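Long-range contact in Lin2118 protein (Listeria innocua, PDB 3OOU), which is probably a DNA-binding transcription regulator of the AraC type, the chain being its C-terminal helix-turn-helix part: residues 14-24 / 50-61. Numbering follows the deposited sequence. Where two conformers were deposited one is given.
Sequences ITEHFSEGMSL and FTDYLNRYRVNY
I14 is the knob here: its side chain drops into a hollow of helix 50-68 walled by F50, Y53, L54 and Y57. I14 CD1 wedges between two rings, 3.7 Å from both F50 CE1 and Y53 CE2, while I14 CG2 sits over the face of Y57, 4.2 Å from the ring centroid. Farther along, F18 lies against Y57 and Y61 in an aromatic cluster. F18 CG lies between its backbone N and carbonyl carbon (chi1 75°), which turns the ring toward both tyrosines; it takes the edge of Y57 on its face, offset, planes at 64°, and its CZ rides over the face of Y61. R58 passes beside this cluster, its chain extended from CG to NE, and reaches the type I turn H17-E20. R58 NE and R58 NH2 both donate to F18 O, at 2.7 and 2.9 Å, a side-on grip on one oxygen, and L54 CD2 covers one guanidinium face. A water taking hydrogen bonds from R58 NH2 and M22 N ties the loop in further. At the other end F50 is the bump: L24 CD2 makes an off-centre CH-pi contact with its ring, 3.7 Å from F50 CG, and selenomethionine M22 meets its edge through CG and SE. Helix 6-17 and the loop leading to helix 24-31 thus pack along the long helix 50-68, which links the two helix-turn-helix halves in AraC-type DNA-binding domains.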
ATOM      1  N   ILE A  14       3.704   1.266   8.894  1.00 24.81           N
ATOM      2  CA  ILE A  14       3.007   1.415   7.610  1.00 25.36           C
ATOM      3  C   ILE A  14       2.211   2.723   7.553  1.00 25.93           C
ATOM      4  O   ILE A  14       2.296   3.447   6.567  1.00 25.76           O
ATOM      5  CB  ILE A  14       2.127   0.176   7.273  1.00 25.14           C
ATOM      6  CG1 ILE A  14       3.020  -1.034   6.965  1.00 25.59           C
ATOM      7  CG2 ILE A  14       1.176   0.472   6.095  1.00 25.70           C
ATOM      8  CD1 ILE A  14       2.290  -2.367   6.851  1.00 26.01           C
ATOM      9  N   THR A  15       1.479   3.041   8.626  1.00 26.94           N
ATOM     10  CA  THR A  15       0.665   4.259   8.700  0.50 27.69           C
ATOM     11  C   THR A  15       1.504   5.537   8.564  1.00 28.10           C
ATOM     12  O   THR A  15       1.059   6.531   7.986  1.00 28.42           O
ATOM     13  CB  THR A  15      -0.149   4.292  10.021  0.50 28.00           C
ATOM     14  OG1 THR A  15      -0.860   3.056  10.175  0.50 27.88           O
ATOM     15  CG2 THR A  15      -1.142   5.445  10.032  0.50 28.59           C
ATOM     16  N   GLU A  16       2.715   5.507   9.117  1.00 28.66           N
ATOM     17  CA  GLU A  16       3.622   6.659   9.090  1.00 29.42           C
ATOM     18  C   GLU A  16       4.350   6.832   7.761  1.00 28.59           C
ATOM     19  O   GLU A  16       4.736   7.949   7.400  1.00 29.14           O
ATOM     20  CB  GLU A  16       4.680   6.530  10.189  1.00 30.21           C
ATOM     21  CG  GLU A  16       4.160   6.068  11.535  1.00 33.13           C
ATOM     22  CD  GLU A  16       4.011   7.193  12.533  1.00 35.96           C
ATOM     23  OE1 GLU A  16       4.176   8.373  12.149  1.00 37.50           O
ATOM     24  OE2 GLU A  16       3.735   6.890  13.715  1.00 37.21           O
ATOM     25  N   HIS A  17       4.558   5.728   7.047  1.00 27.25           N
ATOM     26  CA  HIS A  17       5.494   5.721   5.929  1.00 26.23           C
ATOM     27  C   HIS A  17       4.952   5.096   4.639  1.00 24.88           C
ATOM     28  O   HIS A  17       5.717   4.845   3.709  1.00 24.28           O
ATOM     29  CB  HIS A  17       6.788   5.007   6.347  1.00 26.58           C
ATOM     30  CG  HIS A  17       7.463   5.619   7.536  1.00 27.99           C
ATOM     31  ND1 HIS A  17       8.089   6.845   7.485  1.00 29.46           N
ATOM     32  CD2 HIS A  17       7.612   5.175   8.805  1.00 28.76           C
ATOM     33  CE1 HIS A  17       8.594   7.130   8.674  1.00 30.05           C
ATOM     34  NE2 HIS A  17       8.321   6.130   9.491  1.00 29.56           N
ATOM     35  N   PHE A  18       3.642   4.860   4.567  1.00 24.18           N
ATOM     36  CA  PHE A  18       3.059   4.119   3.431  1.00 23.16           C
ATOM     37  C   PHE A  18       3.406   4.685   2.048  1.00 22.49           C
ATOM     38  O   PHE A  18       3.443   3.939   1.064  1.00 21.88           O
ATOM     39  CB  PHE A  18       1.535   3.968   3.586  1.00 23.27           C
ATOM     40  CG  PHE A  18       0.768   5.230   3.313  1.00 23.36           C
ATOM     41  CD1 PHE A  18       0.270   5.491   2.036  1.00 24.29           C
ATOM     42  CD2 PHE A  18       0.548   6.164   4.324  1.00 23.87           C
ATOM     43  CE1 PHE A  18      -0.429   6.663   1.772  1.00 24.86           C
ATOM     44  CE2 PHE A  18      -0.155   7.334   4.073  1.00 24.12           C
ATOM     45  CZ  PHE A  18      -0.647   7.586   2.793  1.00 24.88           C
ATOM     46  N   SER A  19       3.655   5.991   1.964  1.00 22.31           N
ATOM     47  CA  SER A  19       3.942   6.623   0.674  1.00 22.26           C
ATOM     48  C   SER A  19       5.394   6.497   0.211  1.00 21.76           C
ATOM     49  O   SER A  19       5.712   6.816  -0.936  1.00 21.66           O
ATOM     50  CB  SER A  19       3.502   8.093   0.667  1.00 23.11           C
ATOM     51  OG  SER A  19       4.485   8.924   1.253  1.00 25.10           O
ATOM     52  N   GLU A  20       6.271   6.033   1.101  1.00 21.19           N
ATOM     53  CA  GLU A  20       7.664   5.850   0.706  0.50 21.42           C
ATOM     54  C   GLU A  20       7.925   4.422   0.262  1.00 20.78           C
ATOM     55  O   GLU A  20       7.083   3.538   0.443  1.00 20.34           O
ATOM     56  CB  GLU A  20       8.647   6.304   1.792  0.50 21.97           C
ATOM     57  CG  GLU A  20       8.421   5.724   3.162  0.50 22.98           C
ATOM     58  CD  GLU A  20       9.310   6.368   4.204  0.50 24.38           C
ATOM     59  OE1 GLU A  20       8.824   7.242   4.952  0.50 24.85           O
ATOM     60  OE2 GLU A  20      10.504   6.010   4.259  0.50 25.68           O
ATOM     61  N   GLY A  21       9.074   4.213  -0.377  1.00 20.40           N
ATOM     62  CA  GLY A  21       9.464   2.889  -0.831  1.00 20.18           C
ATOM     63  C   GLY A  21       9.553   1.991   0.387  1.00 19.90           C
ATOM     64  O   GLY A  21      10.237   2.310   1.366  1.00 20.72           O
HETATM   65  N   MSE A  22       8.852   0.871   0.333  1.00 19.28           N
HETATM   66  CA  MSE A  22       8.774  -0.023   1.471  1.00 18.71           C
HETATM   67  C   MSE A  22       8.631  -1.450   0.999  1.00 18.08           C
HETATM   68  O   MSE A  22       7.861  -1.741   0.078  1.00 18.68           O
HETATM   69  CB  MSE A  22       7.565   0.344   2.343  1.00 19.13           C
HETATM   70  CG  MSE A  22       7.545  -0.361   3.685  1.00 20.36           C
HETATM   71 SE   MSE A  22       5.967   0.130   4.672  0.70 22.75          SE
HETATM   72  CE  MSE A  22       6.075   2.017   4.520  1.00 22.61           C
ATOM     73  N   SER A  23       9.370  -2.341   1.644  1.00 16.86           N
ATOM     74  CA  SER A  23       9.256  -3.765   1.381  1.00 15.75           C
ATOM     75  C   SER A  23       9.639  -4.512   2.645  1.00 15.12           C
ATOM     76  O   SER A  23      10.118  -3.902   3.619  1.00 15.36           O
ATOM     77  CB  SER A  23      10.202  -4.172   0.244  1.00 15.76           C
ATOM     78  OG  SER A  23      11.557  -3.993   0.637  1.00 16.40           O
ATOM     79  N   LEU A  24       9.467  -5.830   2.633  1.00 14.46           N
ATOM     80  CA  LEU A  24       9.981  -6.643   3.732  1.00 14.56           C
ATOM     81  C   LEU A  24      11.476  -6.423   3.945  1.00 14.84           C
ATOM     82  O   LEU A  24      11.940  -6.408   5.083  1.00 15.43           O
ATOM     83  CB  LEU A  24       9.672  -8.125   3.525  1.00 14.33           C
ATOM     84  CG  LEU A  24       8.194  -8.497   3.663  1.00 14.35           C
ATOM     85  CD1 LEU A  24       8.003  -9.943   3.257  1.00 14.66           C
ATOM     86  CD2 LEU A  24       7.720  -8.267   5.092  1.00 14.72           C
ATOM     87  N   PHE A  50       2.292  -9.510   3.371  1.00 17.06           N
ATOM     88  CA  PHE A  50       2.613  -8.118   3.625  1.00 16.23           C
ATOM     89  C   PHE A  50       2.272  -7.220   2.430  1.00 15.94           C
ATOM     90  O   PHE A  50       1.659  -6.161   2.595  1.00 15.38           O
ATOM     91  CB  PHE A  50       4.100  -7.968   3.997  1.00 16.44           C
ATOM     92  CG  PHE A  50       4.582  -6.550   3.976  1.00 16.68           C
ATOM     93  CD1 PHE A  50       4.373  -5.712   5.069  1.00 18.07           C
ATOM     94  CD2 PHE A  50       5.225  -6.040   2.846  1.00 17.11           C
ATOM     95  CE1 PHE A  50       4.804  -4.393   5.043  1.00 19.43           C
ATOM     96  CE2 PHE A  50       5.660  -4.717   2.811  1.00 18.26           C
ATOM     97  CZ  PHE A  50       5.445  -3.893   3.908  1.00 18.47           C
ATOM     98  N   THR A  51       2.675  -7.630   1.232  1.00 15.78           N
ATOM     99  CA  THR A  51       2.448  -6.771   0.066  1.00 16.63           C
ATOM    100  C   THR A  51       0.964  -6.583  -0.238  1.00 16.06           C
ATOM    101  O   THR A  51       0.566  -5.514  -0.698  1.00 16.33           O
ATOM    102  CB  THR A  51       3.212  -7.236  -1.197  1.00 17.19           C
ATOM    103  OG1 THR A  51       2.743  -8.521  -1.605  1.00 19.39           O
ATOM    104  CG2 THR A  51       4.713  -7.278  -0.937  1.00 18.58           C
ATOM    105  N   ASP A  52       0.144  -7.603   0.030  1.00 16.28           N
ATOM    106  CA  ASP A  52      -1.304  -7.471  -0.193  1.00 16.32           C
ATOM    107  C   ASP A  52      -1.947  -6.499   0.805  1.00 15.48           C
ATOM    108  O   ASP A  52      -2.787  -5.674   0.424  1.00 15.44           O
ATOM    109  CB  ASP A  52      -1.989  -8.843  -0.198  1.00 17.35           C
ATOM    110  CG  ASP A  52      -1.550  -9.703  -1.378  1.00 20.29           C
ATOM    111  OD1 ASP A  52      -1.533  -9.188  -2.516  1.00 22.24           O
ATOM    112  OD2 ASP A  52      -1.215 -10.889  -1.167  1.00 24.38           O
ATOM    113  N   TYR A  53      -1.519  -6.562   2.066  1.00 14.71           N
ATOM    114  CA  TYR A  53      -1.967  -5.597   3.067  1.00 14.11           C
ATOM    115  C   TYR A  53      -1.546  -4.181   2.672  1.00 13.54           C
ATOM    116  O   TYR A  53      -2.343  -3.241   2.745  1.00 13.49           O
ATOM    117  CB  TYR A  53      -1.392  -5.934   4.445  1.00 14.27           C
ATOM    118  CG  TYR A  53      -1.772  -4.939   5.523  1.00 14.58           C
ATOM    119  CD1 TYR A  53      -2.871  -5.169   6.353  1.00 16.82           C
ATOM    120  CD2 TYR A  53      -1.034  -3.768   5.717  1.00 15.03           C
ATOM    121  CE1 TYR A  53      -3.227  -4.259   7.340  1.00 17.54           C
ATOM    122  CE2 TYR A  53      -1.385  -2.855   6.703  1.00 16.29           C
ATOM    123  CZ  TYR A  53      -2.485  -3.107   7.508  1.00 17.80           C
ATOM    124  OH  TYR A  53      -2.848  -2.217   8.489  1.00 20.40           O
ATOM    125  N   LEU A  54      -0.289  -4.030   2.262  1.00 13.32           N
ATOM    126  CA  LEU A  54       0.226  -2.724   1.892  1.00 12.84           C
ATOM    127  C   LEU A  54      -0.487  -2.146   0.666  1.00 12.93           C
ATOM    128  O   LEU A  54      -0.832  -0.958   0.656  1.00 13.11           O
ATOM    129  CB  LEU A  54       1.745  -2.770   1.690  1.00 12.90           C
ATOM    130  CG  LEU A  54       2.419  -1.438   1.359  1.00 13.76           C
ATOM    131  CD1 LEU A  54       2.191  -0.377   2.447  1.00 15.14           C
ATOM    132  CD2 LEU A  54       3.906  -1.662   1.132  1.00 15.78           C
ATOM    133  N   ASN A  55      -0.730  -2.983  -0.341  1.00 12.97           N
ATOM    134  CA  ASN A  55      -1.480  -2.545  -1.520  1.00 13.39           C
ATOM    135  C   ASN A  55      -2.897  -2.075  -1.176  1.00 13.57           C
ATOM    136  O   ASN A  55      -3.324  -1.028  -1.660  1.00 13.99           O
ATOM    137  CB  ASN A  55      -1.502  -3.634  -2.605  1.00 13.83           C
ATOM    138  CG  ASN A  55      -0.226  -3.658  -3.439  1.00 14.72           C
ATOM    139  OD1 ASN A  55       0.437  -4.698  -3.566  1.00 18.53           O
ATOM    140  ND2 ASN A  55       0.121  -2.519  -4.016  1.00 13.58           N
ATOM    141  N   ARG A  56      -3.625  -2.826  -0.347  1.00 13.53           N
ATOM    142  CA  ARG A  56      -4.965  -2.388   0.039  0.50 13.93           C
ATOM    143  C   ARG A  56      -4.899  -1.035   0.756  1.00 13.79           C
ATOM    144  O   ARG A  56      -5.717  -0.146   0.485  1.00 13.97           O
ATOM    145  CB  ARG A  56      -5.687  -3.439   0.890  0.50 14.39           C
ATOM    146  CG  ARG A  56      -7.196  -3.186   0.992  0.50 15.86           C
ATOM    147  CD  ARG A  56      -7.891  -4.201   1.890  0.50 18.37           C
ATOM    148  NE  ARG A  56      -7.080  -4.494   3.061  0.50 20.21           N
ATOM    149  CZ  ARG A  56      -6.390  -5.614   3.228  0.50 21.10           C
ATOM    150  NH1 ARG A  56      -6.433  -6.569   2.309  0.50 22.32           N
ATOM    151  NH2 ARG A  56      -5.662  -5.781   4.320  0.50 21.52           N
ATOM    152  N   TYR A  57      -3.920  -0.880   1.647  1.00 13.96           N
ATOM    153  CA  TYR A  57      -3.752   0.350   2.414  1.00 14.35           C
ATOM    154  C   TYR A  57      -3.500   1.541   1.474  1.00 13.94           C
ATOM    155  O   TYR A  57      -4.139   2.589   1.586  1.00 14.37           O
ATOM    156  CB  TYR A  57      -2.607   0.193   3.434  1.00 14.48           C
ATOM    157  CG  TYR A  57      -2.571   1.290   4.474  1.00 16.62           C
ATOM    158  CD1 TYR A  57      -3.226   1.138   5.695  1.00 19.12           C
ATOM    159  CD2 TYR A  57      -1.896   2.488   4.230  1.00 17.38           C
ATOM    160  CE1 TYR A  57      -3.206   2.150   6.649  1.00 21.31           C
ATOM    161  CE2 TYR A  57      -1.873   3.507   5.179  1.00 20.16           C
ATOM    162  CZ  TYR A  57      -2.524   3.329   6.387  1.00 21.33           C
ATOM    163  OH  TYR A  57      -2.515   4.340   7.332  1.00 24.63           O
ATOM    164  N   ARG A  58      -2.591   1.350   0.524  1.00 13.76           N
ATOM    165  CA  ARG A  58      -2.238   2.387  -0.435  1.00 13.30           C
ATOM    166  C   ARG A  58      -3.379   2.718  -1.383  1.00 13.62           C
ATOM    167  O   ARG A  58      -3.623   3.891  -1.684  1.00 14.09           O
ATOM    168  CB  ARG A  58      -1.011   1.950  -1.224  1.00 12.79           C
ATOM    169  CG  ARG A  58       0.260   1.989  -0.392  1.00 12.57           C
ATOM    170  CD  ARG A  58       1.434   1.403  -1.149  1.00 12.89           C
ATOM    171  NE  ARG A  58       2.691   1.842  -0.546  1.00 14.12           N
ATOM    172  CZ  ARG A  58       3.892   1.383  -0.885  1.00 14.30           C
ATOM    173  NH1 ARG A  58       4.011   0.436  -1.813  1.00 14.71           N
ATOM    174  NH2 ARG A  58       4.981   1.873  -0.294  1.00 15.08           N
ATOM    175  N   VAL A  59      -4.087   1.689  -1.846  1.00 13.84           N
ATOM    176  CA  VAL A  59      -5.215   1.901  -2.752  1.00 14.21           C
ATOM    177  C   VAL A  59      -6.341   2.651  -2.039  1.00 14.75           C
ATOM    178  O   VAL A  59      -6.992   3.506  -2.640  1.00 15.51           O
ATOM    179  CB  VAL A  59      -5.700   0.574  -3.394  1.00 13.77           C
ATOM    180  CG1 VAL A  59      -7.043   0.755  -4.091  1.00 14.82           C
ATOM    181  CG2 VAL A  59      -4.661   0.064  -4.386  1.00 14.43           C
ATOM    182  N   ASN A  60      -6.547   2.364  -0.755  1.00 15.28           N
ATOM    183  CA  ASN A  60      -7.566   3.096   0.001  1.00 16.26           C
ATOM    184  C   ASN A  60      -7.272   4.586   0.082  1.00 16.04           C
ATOM    185  O   ASN A  60      -8.185   5.398   0.008  1.00 16.88           O
ATOM    186  CB  ASN A  60      -7.798   2.487   1.383  1.00 17.11           C
ATOM    187  CG  ASN A  60      -8.677   1.251   1.324  1.00 19.14           C
ATOM    188  OD1 ASN A  60      -9.396   1.033   0.344  1.00 21.89           O
ATOM    189  ND2 ASN A  60      -8.614   0.433   2.361  1.00 21.68           N
ATOM    190  N   TYR A  61      -5.997   4.943   0.204  1.00 15.59           N
ATOM    191  CA  TYR A  61      -5.613   6.342   0.131  1.00 15.65           C
ATOM    192  C   TYR A  61      -5.869   6.915  -1.265  1.00 15.56           C
ATOM    193  O   TYR A  61      -6.484   7.976  -1.403  1.00 15.41           O
ATOM    194  CB  TYR A  61      -4.141   6.529   0.506  1.00 15.71           C
ATOM    195  CG  TYR A  61      -3.765   7.988   0.568  1.00 16.87           C
ATOM    196  CD1 TYR A  61      -4.081   8.733   1.697  1.00 19.06           C
ATOM    197  CD2 TYR A  61      -3.123   8.624  -0.493  1.00 19.32           C
ATOM    198  CE1 TYR A  61      -3.770  10.057   1.793  1.00 21.34           C
ATOM    199  CE2 TYR A  61      -2.798   9.990  -0.405  1.00 20.50           C
ATOM    200  CZ  TYR A  61      -3.133  10.687   0.759  1.00 21.80           C
ATOM    201  OH  TYR A  61      -2.856  12.022   0.941  1.00 24.85           O
TER
HETATM  202  O   HOH W   1       7.054   0.580  -1.978  1.00 17.84           O